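Local coordinates for protein cyclase (Uncultured organism, PDB 5IBZ) that belongs to the cyclase family, may have arylformamidase activity, and binds acetylphosphate in the crystal, at residues L46-K51 against D295-F300; L156-L161 against P196-V201; K51-A56 against E286-D291; V160-V165 against E184-K189; S192-G197 against Q240-V245. All coordinates share one frame; numbering follows the deposited sequence. Where two conformers were deposited one is given.

Interaction 1 of 5, residues L46-K51 against D295-F300; sequences LIQTGK and DGRYEF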
# COMPACT_ATOMS: atom_id res chain seq x y z
N LEU B 46 13.70 -3.79 -38.34
CA LEU B 46 12.78 -4.93 -38.31
C LEU B 46 11.31 -4.50 -38.21
O LEU B 46 10.41 -5.35 -38.30
CB LEU B 46 13.10 -5.86 -37.14
CG LEU B 46 14.51 -6.42 -37.16
CD1 LEU B 46 14.73 -7.30 -35.94
CD2 LEU B 46 14.79 -7.17 -38.46
N ILE B 47 11.07 -3.21 -38.02
CA ILE B 47 9.70 -2.69 -37.98
C ILE B 47 9.28 -2.46 -39.44
O ILE B 47 9.51 -1.40 -40.04
CB ILE B 47 9.58 -1.42 -37.12
CG1 ILE B 47 10.02 -1.72 -35.68
CG2 ILE B 47 8.14 -0.92 -37.11
CD1 ILE B 47 10.05 -0.53 -34.75
N GLN B 48 8.66 -3.49 -40.02
CA GLN B 48 8.31 -3.52 -41.43
C GLN B 48 6.79 -3.53 -41.66
O GLN B 48 6.30 -3.05 -42.69
CB GLN B 48 8.96 -4.76 -42.05
CG GLN B 48 10.49 -4.70 -41.96
CD GLN B 48 11.19 -6.03 -42.18
OE1 GLN B 48 10.57 -7.04 -42.51
NE2 GLN B 48 12.51 -6.03 -41.99
N THR B 49 6.07 -4.14 -40.72
CA THR B 49 4.62 -4.27 -40.83
C THR B 49 3.86 -3.40 -39.84
O THR B 49 2.68 -3.09 -40.05
CB THR B 49 4.16 -5.72 -40.62
OG1 THR B 49 4.42 -6.11 -39.26
CG2 THR B 49 4.85 -6.66 -41.58
N GLY B 50 4.51 -3.03 -38.74
CA GLY B 50 3.88 -2.27 -37.67
C GLY B 50 2.96 -3.06 -36.76
O GLY B 50 2.23 -2.47 -35.97
N LYS B 51 2.96 -4.39 -36.89
CA LYS B 51 2.26 -5.25 -35.94
C LYS B 51 2.87 -5.05 -34.57
O LYS B 51 4.09 -4.88 -34.45
CB LYS B 51 2.34 -6.72 -36.34
CG LYS B 51 1.62 -7.06 -37.64
CD LYS B 51 1.51 -8.57 -37.89
CE LYS B 51 2.87 -9.17 -38.20
NZ LYS B 51 2.72 -10.59 -38.62
N ASP B 295 4.08 -15.92 -39.67
CA ASP B 295 4.86 -15.13 -40.63
C ASP B 295 6.33 -15.52 -40.70
O ASP B 295 7.04 -15.05 -41.57
CB ASP B 295 4.70 -13.61 -40.38
CG ASP B 295 5.43 -13.07 -39.14
OD1 ASP B 295 6.19 -13.79 -38.47
OD2 ASP B 295 5.25 -11.85 -38.88
N GLY B 296 6.75 -16.45 -39.84
CA GLY B 296 8.11 -16.95 -39.88
C GLY B 296 9.20 -16.01 -39.38
O GLY B 296 10.38 -16.30 -39.54
N ARG B 297 8.80 -14.89 -38.80
CA ARG B 297 9.76 -13.91 -38.28
C ARG B 297 9.77 -13.94 -36.78
O ARG B 297 8.78 -13.59 -36.16
CB ARG B 297 9.40 -12.51 -38.75
CG ARG B 297 9.42 -12.33 -40.25
CD ARG B 297 9.07 -10.90 -40.61
NE ARG B 297 10.00 -9.94 -40.01
CZ ARG B 297 9.68 -8.72 -39.59
NH1 ARG B 297 8.45 -8.25 -39.71
NH2 ARG B 297 10.63 -7.95 -39.07
N TYR B 298 10.88 -14.37 -36.19
CA TYR B 298 11.01 -14.46 -34.74
C TYR B 298 11.90 -13.37 -34.14
O TYR B 298 12.11 -13.32 -32.92
CB TYR B 298 11.57 -15.83 -34.38
CG TYR B 298 10.57 -16.94 -34.59
CD1 TYR B 298 10.37 -17.52 -35.83
CD2 TYR B 298 9.83 -17.40 -33.52
CE1 TYR B 298 9.43 -18.55 -35.98
CE2 TYR B 298 8.92 -18.41 -33.66
CZ TYR B 298 8.71 -18.96 -34.87
OH TYR B 298 7.76 -19.96 -34.96
N GLU B 299 12.44 -12.51 -35.00
CA GLU B 299 13.26 -11.37 -34.58
C GLU B 299 12.47 -10.09 -34.77
O GLU B 299 11.81 -9.90 -35.80
CB GLU B 299 14.57 -11.29 -35.38
CG GLU B 299 15.44 -12.54 -35.28
CD GLU B 299 15.47 -13.34 -36.57
OE1 GLU B 299 14.62 -13.10 -37.46
OE2 GLU B 299 16.36 -14.22 -36.71
N PHE B 300 12.51 -9.22 -33.76
CA PHE B 300 11.66 -8.04 -33.79
C PHE B 300 12.27 -6.90 -32.98
O PHE B 300 13.31 -7.07 -32.32
CB PHE B 300 10.28 -8.36 -33.24
CG PHE B 300 10.33 -9.16 -31.96
CD1 PHE B 300 10.48 -8.54 -30.74
CD2 PHE B 300 10.28 -10.54 -31.99
CE1 PHE B 300 10.54 -9.27 -29.59
CE2 PHE B 300 10.34 -11.27 -30.84
CZ PHE B 300 10.49 -10.64 -29.63

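Interaction 2 of 5, residues L156-L161 against P196-V201; sequences LGRGVL and PGDILV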
# COMPACT_ATOMS: atom_id res chain seq x y z
N LEU B 156 15.54 -1.55 -24.97
CA LEU B 156 14.86 -1.18 -26.17
C LEU B 156 15.85 -1.45 -27.30
O LEU B 156 16.88 -0.79 -27.41
CB LEU B 156 14.41 0.28 -26.07
CG LEU B 156 13.66 0.85 -27.26
CD1 LEU B 156 12.62 1.86 -26.78
CD2 LEU B 156 14.65 1.49 -28.22
N GLY B 157 15.56 -2.47 -28.11
CA GLY B 157 16.52 -3.00 -29.06
C GLY B 157 15.95 -4.23 -29.70
O GLY B 157 14.72 -4.34 -29.88
N ARG B 158 16.82 -5.16 -30.08
CA ARG B 158 16.37 -6.34 -30.81
C ARG B 158 15.94 -7.43 -29.84
O ARG B 158 16.63 -7.71 -28.85
CB ARG B 158 17.47 -6.85 -31.75
CG ARG B 158 16.93 -7.37 -33.08
CD ARG B 158 18.06 -7.74 -34.02
NE ARG B 158 18.54 -9.04 -33.64
CZ ARG B 158 18.61 -10.10 -34.43
NH1 ARG B 158 18.31 -10.02 -35.72
NH2 ARG B 158 19.03 -11.24 -33.94
N GLY B 159 14.77 -8.02 -30.09
CA GLY B 159 14.32 -9.17 -29.33
C GLY B 159 14.18 -10.35 -30.26
O GLY B 159 13.92 -10.19 -31.46
N VAL B 160 14.38 -11.54 -29.71
CA VAL B 160 14.22 -12.78 -30.44
C VAL B 160 13.42 -13.75 -29.58
O VAL B 160 13.79 -14.03 -28.43
CB VAL B 160 15.58 -13.41 -30.81
CG1 VAL B 160 15.36 -14.73 -31.62
CG2 VAL B 160 16.41 -12.41 -31.59
N LEU B 161 12.31 -14.24 -30.14
CA LEU B 161 11.51 -15.30 -29.53
C LEU B 161 12.07 -16.65 -29.87
O LEU B 161 12.31 -16.94 -31.04
CB LEU B 161 10.05 -15.24 -29.99
CG LEU B 161 9.16 -16.39 -29.54
CD1 LEU B 161 8.91 -16.34 -28.05
CD2 LEU B 161 7.84 -16.36 -30.32
N PRO B 196 24.75 -10.17 -30.89
CA PRO B 196 25.09 -9.48 -29.65
C PRO B 196 24.12 -8.34 -29.34
O PRO B 196 23.67 -7.62 -30.26
CB PRO B 196 26.51 -8.96 -29.93
CG PRO B 196 27.05 -9.91 -30.90
CD PRO B 196 25.91 -10.32 -31.78
N GLY B 197 23.76 -8.21 -28.07
CA GLY B 197 22.82 -7.21 -27.61
C GLY B 197 21.36 -7.68 -27.58
O GLY B 197 20.51 -7.01 -27.02
N ASP B 198 21.07 -8.83 -28.19
CA ASP B 198 19.69 -9.29 -28.25
C ASP B 198 19.13 -9.54 -26.86
O ASP B 198 19.85 -9.90 -25.92
CB ASP B 198 19.55 -10.59 -29.05
CG ASP B 198 19.64 -10.40 -30.54
OD1 ASP B 198 19.67 -9.23 -31.03
OD2 ASP B 198 19.67 -11.45 -31.25
N ILE B 199 17.83 -9.32 -26.73
CA ILE B 199 17.06 -9.80 -25.61
C ILE B 199 16.37 -11.09 -26.06
O ILE B 199 15.60 -11.07 -27.02
CB ILE B 199 16.04 -8.76 -25.16
CG1 ILE B 199 16.79 -7.55 -24.57
CG2 ILE B 199 15.09 -9.33 -24.13
CD1 ILE B 199 15.99 -6.29 -24.57
N LEU B 200 16.66 -12.19 -25.38
CA LEU B 200 16.06 -13.48 -25.69
C LEU B 200 14.79 -13.68 -24.89
O LEU B 200 14.78 -13.52 -23.69
CB LEU B 200 17.06 -14.58 -25.39
CG LEU B 200 16.60 -15.99 -25.77
CD1 LEU B 200 16.53 -16.17 -27.29
CD2 LEU B 200 17.53 -17.01 -25.17
N VAL B 201 13.72 -14.04 -25.59
CA VAL B 201 12.43 -14.22 -24.98
C VAL B 201 12.01 -15.67 -25.19
O VAL B 201 11.89 -16.13 -26.35
CB VAL B 201 11.40 -13.23 -25.60
CG1 VAL B 201 10.06 -13.43 -25.02
CG2 VAL B 201 11.87 -11.78 -25.41
O HOH W 1 19.60 -5.01 -29.39
O HOH W 2 18.14 -5.70 -27.31

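Interaction 3 of 5, residues K51-A56 against E286-D291; sequences KTFSLA and EELAKD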
# COMPACT_ATOMS: atom_id res chain seq x y z
N LYS B 51 2.96 -4.39 -36.89
CA LYS B 51 2.26 -5.25 -35.94
C LYS B 51 2.87 -5.05 -34.57
O LYS B 51 4.09 -4.88 -34.45
CB LYS B 51 2.34 -6.72 -36.34
CG LYS B 51 1.62 -7.06 -37.64
CD LYS B 51 1.51 -8.57 -37.89
CE LYS B 51 2.87 -9.17 -38.20
NZ LYS B 51 2.72 -10.59 -38.62
N THR B 52 2.01 -5.02 -33.55
CA THR B 52 2.45 -4.85 -32.16
C THR B 52 1.80 -5.90 -31.27
O THR B 52 0.64 -6.27 -31.47
CB THR B 52 2.10 -3.44 -31.61
OG1 THR B 52 0.69 -3.19 -31.73
CG2 THR B 52 2.91 -2.36 -32.33
N PHE B 53 2.57 -6.34 -30.27
CA PHE B 53 2.10 -7.30 -29.28
C PHE B 53 2.57 -6.90 -27.89
O PHE B 53 3.75 -6.68 -27.67
CB PHE B 53 2.62 -8.71 -29.60
CG PHE B 53 2.21 -9.18 -30.96
CD1 PHE B 53 1.01 -9.82 -31.12
CD2 PHE B 53 2.99 -8.93 -32.07
CE1 PHE B 53 0.60 -10.24 -32.37
CE2 PHE B 53 2.57 -9.36 -33.32
CZ PHE B 53 1.39 -10.00 -33.45
N SER B 54 1.63 -6.77 -26.95
CA SER B 54 1.99 -6.62 -25.54
C SER B 54 2.35 -7.97 -24.95
O SER B 54 1.56 -8.91 -25.06
CB SER B 54 0.84 -6.03 -24.75
OG SER B 54 1.05 -6.20 -23.37
N LEU B 55 3.50 -8.05 -24.30
CA LEU B 55 3.96 -9.29 -23.70
C LEU B 55 3.77 -9.27 -22.19
O LEU B 55 4.47 -9.97 -21.46
CB LEU B 55 5.43 -9.55 -24.06
CG LEU B 55 5.77 -9.33 -25.54
CD1 LEU B 55 7.24 -9.67 -25.78
CD2 LEU B 55 4.91 -10.18 -26.45
N ALA B 56 2.82 -8.48 -21.72
CA ALA B 56 2.50 -8.42 -20.30
C ALA B 56 1.26 -9.21 -19.92
O ALA B 56 0.31 -9.32 -20.70
CB ALA B 56 2.31 -6.97 -19.88
N GLU B 286 1.95 -16.01 -25.69
CA GLU B 286 1.09 -16.85 -26.50
C GLU B 286 0.72 -16.23 -27.85
O GLU B 286 0.75 -16.91 -28.89
CB GLU B 286 -0.20 -17.20 -25.75
CG GLU B 286 -0.98 -18.32 -26.47
CD GLU B 286 -2.22 -18.80 -25.74
OE1 GLU B 286 -2.26 -18.75 -24.50
OE2 GLU B 286 -3.16 -19.27 -26.42
N GLU B 287 0.34 -14.96 -27.86
CA GLU B 287 -0.09 -14.34 -29.12
C GLU B 287 1.08 -13.98 -30.03
O GLU B 287 0.98 -14.12 -31.25
CB GLU B 287 -0.94 -13.09 -28.86
CG GLU B 287 -2.40 -13.45 -28.59
CD GLU B 287 -2.58 -14.38 -27.40
OE1 GLU B 287 -2.93 -15.57 -27.62
OE2 GLU B 287 -2.39 -13.93 -26.25
N LEU B 288 2.17 -13.52 -29.44
CA LEU B 288 3.39 -13.27 -30.20
C LEU B 288 3.84 -14.55 -30.89
O LEU B 288 4.20 -14.54 -32.07
CB LEU B 288 4.51 -12.74 -29.32
CG LEU B 288 5.87 -12.56 -30.01
CD1 LEU B 288 5.83 -11.48 -31.10
CD2 LEU B 288 6.95 -12.26 -29.01
N ALA B 289 3.83 -15.66 -30.16
CA ALA B 289 4.33 -16.91 -30.71
C ALA B 289 3.43 -17.40 -31.86
O ALA B 289 3.93 -17.92 -32.87
CB ALA B 289 4.45 -17.97 -29.64
N LYS B 290 2.12 -17.24 -31.73
CA LYS B 290 1.22 -17.60 -32.83
C LYS B 290 1.53 -16.77 -34.07
O LYS B 290 1.55 -17.29 -35.18
CB LYS B 290 -0.24 -17.41 -32.41
CG LYS B 290 -1.26 -17.96 -33.40
CD LYS B 290 -2.65 -17.83 -32.82
CE LYS B 290 -3.72 -18.28 -33.80
NZ LYS B 290 -3.36 -19.55 -34.50
N ASP B 291 1.78 -15.48 -33.87
CA ASP B 291 2.07 -14.60 -34.99
C ASP B 291 3.38 -15.00 -35.66
O ASP B 291 3.46 -15.04 -36.88
CB ASP B 291 2.10 -13.14 -34.54
CG ASP B 291 2.38 -12.19 -35.70
OD1 ASP B 291 1.44 -11.94 -36.47
OD2 ASP B 291 3.53 -11.71 -35.83

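Interaction 4 of 5, residues V160-V165 against E184-K189; sequences VLVDIV and EGALAK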
# COMPACT_ATOMS: atom_id res chain seq x y z
N VAL B 160 14.38 -11.54 -29.71
CA VAL B 160 14.22 -12.78 -30.44
C VAL B 160 13.42 -13.75 -29.58
O VAL B 160 13.79 -14.03 -28.43
CB VAL B 160 15.58 -13.41 -30.81
CG1 VAL B 160 15.36 -14.73 -31.62
CG2 VAL B 160 16.41 -12.41 -31.59
N LEU B 161 12.31 -14.24 -30.14
CA LEU B 161 11.51 -15.30 -29.53
C LEU B 161 12.07 -16.65 -29.87
O LEU B 161 12.31 -16.94 -31.04
CB LEU B 161 10.05 -15.24 -29.99
CG LEU B 161 9.16 -16.39 -29.54
CD1 LEU B 161 8.91 -16.34 -28.05
CD2 LEU B 161 7.84 -16.36 -30.32
N VAL B 162 12.29 -17.47 -28.85
CA VAL B 162 12.53 -18.88 -29.08
C VAL B 162 11.36 -19.66 -28.46
O VAL B 162 11.15 -19.66 -27.23
CB VAL B 162 13.92 -19.33 -28.54
CG1 VAL B 162 14.07 -19.11 -27.03
CG2 VAL B 162 14.22 -20.75 -28.93
N ASP B 163 10.59 -20.30 -29.33
CA ASP B 163 9.36 -20.98 -28.92
C ASP B 163 9.69 -22.42 -28.61
O ASP B 163 9.59 -23.30 -29.45
CB ASP B 163 8.31 -20.86 -30.01
CG ASP B 163 6.93 -21.29 -29.54
OD1 ASP B 163 6.83 -21.97 -28.49
OD2 ASP B 163 5.95 -20.94 -30.25
N ILE B 164 10.10 -22.65 -27.38
CA ILE B 164 10.51 -23.99 -26.98
C ILE B 164 9.30 -24.93 -26.95
O ILE B 164 9.40 -26.10 -27.29
CB ILE B 164 11.22 -23.96 -25.62
CG1 ILE B 164 12.51 -23.11 -25.71
CG2 ILE B 164 11.57 -25.37 -25.17
CD1 ILE B 164 13.59 -23.70 -26.59
N VAL B 165 8.13 -24.40 -26.57
CA VAL B 165 6.90 -25.19 -26.58
C VAL B 165 6.67 -25.79 -27.98
O VAL B 165 6.46 -27.00 -28.12
CB VAL B 165 5.68 -24.34 -26.11
CG1 VAL B 165 4.37 -25.05 -26.37
CG2 VAL B 165 5.80 -24.01 -24.62
N GLU B 184 19.34 -23.97 -29.05
CA GLU B 184 19.97 -23.94 -30.38
C GLU B 184 19.11 -24.65 -31.43
O GLU B 184 19.02 -24.21 -32.58
CB GLU B 184 21.37 -24.55 -30.33
CG GLU B 184 22.28 -23.76 -29.45
CD GLU B 184 23.75 -24.08 -29.66
OE1 GLU B 184 24.15 -25.23 -29.38
OE2 GLU B 184 24.49 -23.19 -30.12
N GLY B 185 18.46 -25.73 -31.01
CA GLY B 185 17.64 -26.52 -31.91
C GLY B 185 16.41 -25.76 -32.34
O GLY B 185 16.01 -25.82 -33.51
N ALA B 186 15.80 -25.06 -31.40
CA ALA B 186 14.62 -24.27 -31.70
C ALA B 186 14.95 -23.10 -32.61
O ALA B 186 14.25 -22.82 -33.57
CB ALA B 186 13.97 -23.79 -30.42
N LEU B 187 16.03 -22.40 -32.30
CA LEU B 187 16.47 -21.30 -33.14
C LEU B 187 16.79 -21.78 -34.56
O LEU B 187 16.44 -21.13 -35.53
CB LEU B 187 17.68 -20.60 -32.52
CG LEU B 187 17.34 -19.75 -31.30
CD1 LEU B 187 18.57 -19.43 -30.48
CD2 LEU B 187 16.66 -18.46 -31.74
N ALA B 188 17.42 -22.95 -34.68
CA ALA B 188 17.71 -23.50 -36.01
C ALA B 188 16.42 -23.83 -36.77
O ALA B 188 16.31 -23.53 -37.96
CB ALA B 188 18.60 -24.72 -35.89
N LYS B 189 15.45 -24.44 -36.09
CA LYS B 189 14.16 -24.77 -36.70
C LYS B 189 13.45 -23.53 -37.20
O LYS B 189 12.84 -23.53 -38.27
CB LYS B 189 13.27 -25.50 -35.71
CG LYS B 189 11.97 -26.00 -36.31
CD LYS B 189 11.18 -26.84 -35.31
CE LYS B 189 10.01 -26.08 -34.70
NZ LYS B 189 8.77 -26.91 -34.74

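Interaction 5 of 5, residues S192-G197 against Q240-V245; sequences SKLLPG and QRLAGV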
# COMPACT_ATOMS: atom_id res chain seq x y z
N SER B 192 16.26 -18.73 -37.10
CA SER B 192 16.57 -17.50 -36.40
C SER B 192 18.06 -17.44 -36.09
O SER B 192 18.70 -18.47 -35.86
CB SER B 192 15.77 -17.38 -35.09
OG SER B 192 14.39 -17.54 -35.33
N LYS B 193 18.61 -16.23 -36.07
CA LYS B 193 20.02 -16.03 -35.76
C LYS B 193 20.16 -14.96 -34.70
O LYS B 193 19.71 -13.84 -34.88
CB LYS B 193 20.80 -15.64 -37.01
CG LYS B 193 20.93 -16.76 -38.03
N LEU B 194 20.80 -15.30 -33.58
CA LEU B 194 21.00 -14.32 -32.50
C LEU B 194 22.16 -13.42 -32.83
O LEU B 194 23.11 -13.83 -33.51
CB LEU B 194 21.28 -15.00 -31.17
CG LEU B 194 20.17 -15.88 -30.63
CD1 LEU B 194 20.63 -16.49 -29.32
CD2 LEU B 194 18.91 -15.09 -30.44
N LEU B 195 22.10 -12.21 -32.29
CA LEU B 195 23.18 -11.24 -32.41
C LEU B 195 23.51 -10.65 -31.05
O LEU B 195 22.65 -10.57 -30.17
CB LEU B 195 22.80 -10.10 -33.35
CG LEU B 195 22.62 -10.46 -34.82
CD1 LEU B 195 22.00 -9.28 -35.53
CD2 LEU B 195 23.92 -10.87 -35.47
N PRO B 196 24.75 -10.17 -30.89
CA PRO B 196 25.09 -9.48 -29.65
C PRO B 196 24.12 -8.34 -29.34
O PRO B 196 23.67 -7.62 -30.26
CB PRO B 196 26.51 -8.96 -29.93
CG PRO B 196 27.05 -9.91 -30.90
CD PRO B 196 25.91 -10.32 -31.78
N GLY B 197 23.76 -8.21 -28.07
CA GLY B 197 22.82 -7.21 -27.61
C GLY B 197 21.36 -7.68 -27.58
O GLY B 197 20.51 -7.01 -27.02
N GLN B 240 26.73 -15.71 -26.50
CA GLN B 240 25.86 -15.01 -27.44
C GLN B 240 25.74 -13.51 -27.14
O GLN B 240 25.14 -12.77 -27.93
CB GLN B 240 24.47 -15.66 -27.44
CG GLN B 240 24.45 -17.09 -27.99
CD GLN B 240 24.84 -17.15 -29.45
OE1 GLN B 240 24.45 -16.30 -30.25
NE2 GLN B 240 25.60 -18.17 -29.82
N ARG B 241 26.33 -13.07 -26.04
CA ARG B 241 26.37 -11.65 -25.68
C ARG B 241 24.95 -11.08 -25.63
O ARG B 241 24.69 -9.95 -26.05
CB ARG B 241 27.28 -10.87 -26.64
CG ARG B 241 28.75 -11.21 -26.41
CD ARG B 241 29.67 -10.37 -27.30
NE ARG B 241 29.73 -10.87 -28.67
CZ ARG B 241 30.35 -10.26 -29.68
NH1 ARG B 241 30.93 -9.08 -29.50
NH2 ARG B 241 30.36 -10.82 -30.89
N LEU B 242 24.04 -11.87 -25.07
CA LEU B 242 22.68 -11.41 -24.77
C LEU B 242 22.67 -10.38 -23.65
O LEU B 242 23.43 -10.50 -22.70
CB LEU B 242 21.79 -12.59 -24.38
CG LEU B 242 21.78 -13.72 -25.39
CD1 LEU B 242 20.94 -14.85 -24.91
CD2 LEU B 242 21.28 -13.24 -26.74
N ALA B 243 21.79 -9.40 -23.74
CA ALA B 243 21.63 -8.38 -22.70
C ALA B 243 20.72 -8.85 -21.57
O ALA B 243 20.87 -8.42 -20.42
CB ALA B 243 21.08 -7.11 -23.29
N GLY B 244 19.75 -9.67 -21.92
CA GLY B 244 18.76 -10.12 -20.95
C GLY B 244 18.04 -11.34 -21.48
O GLY B 244 18.00 -11.55 -22.70
N VAL B 245 17.47 -12.12 -20.58
CA VAL B 245 16.72 -13.32 -20.92
C VAL B 245 15.42 -13.27 -20.16
O VAL B 245 15.43 -13.15 -18.93
CB VAL B 245 17.49 -14.60 -20.56
CG1 VAL B 245 16.73 -15.82 -20.94
CG2 VAL B 245 18.85 -14.62 -21.25
O HOH W 3 24.31 -16.44 -33.01

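Interaction 1 of 5, residues L46-K51 against D295-F300
R297 bends at chi3 (59°) so that its guanidinium swings over to the backbone of L46, while K51, folded at its own chi3 (-70°), carries NZ across to D295. An Asx turn closes the C-terminal end of helix 286-295: D295 OD1 accepts from R297 N at 2.9 Å, and G296, with positive phi, leaves the helix. The turn before strand 299-303 is thus fastened to the loop that leads into strand 52-54. R297 NH2 donates to L46 O over 2.7 Å, a nearly straight bond lying in the guanidinium plane and meeting a carbonyl lone pair. In one of its two conformers Q48 stacks its amide on the guanidinium, the planes 9° apart and OE1 over the centre, while its NE2 bonds to R45 O. A leucine in place of R297 would probably leave L46 O without this donor and the C-terminal carboxylate of K323, which pairs with NH1, without this charged mate. L46 suits the apolar side of the turn, its CD1 packing on the E299 and F300 backbone. A salt bridge adds to the hold, K51 NZ meeting D295 OD2 at 2.8 Å from above the carboxylate plane.

Interaction 2 of 5, residues L156-L161 against P196-V201
The guanidinium of R158 and the carboxylate of D198 meet edge to edge, their planes 21° apart. The arginine uses NE and one NH together, one to each oxygen: NE donates to D198 OD1 at 2.9 Å and NH2 to D198 OD2 at 2.8 Å, both nearly straight and on the syn side, though somewhat out of the carboxylate plane. A bend at chi3 (80°) folds the arginine back for this two-nitrogen hold, which suits a buried aspartate. Each partner has a further tie, since NH2 also donates to K193 O and OD2 also accepts from L195 N. A methyl of V160, CG2, lies 3.4 Å from D198 OD2 and so borders the ion pair with hydrocarbon.

Behind the pair the backbones run in parallel register. R158 O accepts from I199 N at 2.9 Å, I199 O then accepts from V160 N, and V160 O in turn from V201 N, so the bonds alternate in direction between the strands. At the start of the ladder one water donates to both R158 O and G197 O. G197 has backbone angles at which a side chain would collide with the preceding carbonyl. Strands 158-163 and 199-203 are neighbours in the mixed sheet with helix 180-190 between them in sequence, the topology of a beta-alpha-beta crossover.

Interaction 3 of 5, residues K51-A56 against E286-D291
F53 and D291 cross at about a right angle, the ring and carboxylate planes 44° apart, with F53 CZ only 3.3 Å from D291 CG. L288 CA lies over one face of the F53 ring, offset toward its rim, and the L288 side chain crosses the ring obliquely, CD1 reaching F53 CD2 at 3.9 Å. The other branch, L288 CD2, lies 3.9 Å from L55 CD2. Leucine suits this place because its fork serves both neighbours.

D291 extends with CG anti to the backbone N (chi1 -179°), which sends the carboxylate off the helix to meet K51 coming from the opposite direction. K51 NZ bonds to D291 OD1 at 2.8 Å on its syn lone pair and more weakly to OD2 at 3.1 Å. D291 OD2 also pairs with K323 NZ, a charge that probably offsets its closeness to D295. An alanine at D291 would probably leave K51 and K323 to share D295 alone of the two aspartates, and F53 CZ without its neighbour.

Strand 52-54, outermost within this chain in the mixed sheet and beside strand 320-322, runs at 150° to helix 286-291; L288 also packs on A321 of that neighbouring strand, and A289 on L161 of strand 158-163.

Interaction 4 of 5, residues V160-V165 against E184-K189
A186 sits where V162 and I164 converge on the helix: its CB lies 3.8 Å from I164 CD1 and also touches V162 CG2, though the short 3.4 Å between A186 CB and V162 CG2 is doubtful because V162 has two conformers. Alanine's small side chain lets the helix come close to the strand. The next residue, L187, meets the strand valines crosswise, CG lying 4.0 Å from that same V162 CG2 and CD2 lying 4.0 Å from V160 CG1. The beta-branched valines present methyls close to the strand backbone, so the leucine can lie across them. I164 has its CB pointing away, yet chi2 of -67° turns CD1 back onto A186.

No hydrogen bond crosses this buried, apolar contact; polar groups nearby hold its parts in place. Q190, at the end of the same helix, bonds both L161 O and D163 N through its side-chain amide. D163 is the N-cap of helix 164-167 and forms salt bridges with R166 and R203, fixing the corner from which I164 projects. L183, on the preceding turn, touches V162 and I164 as well. Helix 180-190 thus lies across strand 158-163 at 108° between the short segments, helix on sheet as in the layers of an alpha/beta fold.

Interaction 5 of 5, residues S192-G197 against Q240-V245
This is a loop-to-loop contact, partly buried, in which the chain entering strand 199-203 lies along the turn that joins helix 233-239 to strand 244-247. The turn is shaped by R241, which, at positive phi, closes the end of helix 233-239 as a Schellman motif. Its carbonyl faces the neighbouring loop, and G197 N donates to R241 O at 2.8 Å, nearly straight (173°).

P196 CG lies over one face of the R241 guanidinium, offset toward the rim and 3.4 Å from R241 NH2. The arginine bends at chi3 (-79°) to bring its flat end beneath the proline ring, whose compact, rigid hydrocarbon ring can rest on a flat cation. R241 also touches Y34.

Farther back along the loop, L194 and Q240 cross at about a right angle, L194 CB being 3.5 Å from Q240 OE1. The bend of Q240 at chi2 brings OE1 toward L194, and a water donates to both Q240 OE1 and L194 O, joining the side-chain amide to the backbone. L194 CD1 meets L242 CD2 at 4.2 Å, an apolar touch continued by W236 and L187 around L194. A243 CB packs on G197 O at 3.8 Å, and A243 also pairs through its backbone with D198. The two loops thus lead side by side into parallel neighbours of the mixed sheet, strands 199-203 and 244-247, the start of adjacent strands in an alpha/beta fold.

From the N terminus, the loop 46-51 enters interaction 1, which returns only at 295-300 and so closes the widest loop. Interaction 3 starts from the same K51 and closes at 286-291, nested inside it. Within both lie the others: strand 158-163 opens interactions 2 and 4 together, interaction 4 closing first at helix 180-190, interaction 2 then at 196-201. Interaction 5 opens on 192-197, overlapping the closing segment of interaction 2 at P196 and G197, and closes at 240-245, in series after interaction 4. All five reach the same mixed sheet, tying strand 52-54, outermost within this chain, its middle parallel strands, helices 180-190 and 286-295 and the connecting loops into one body.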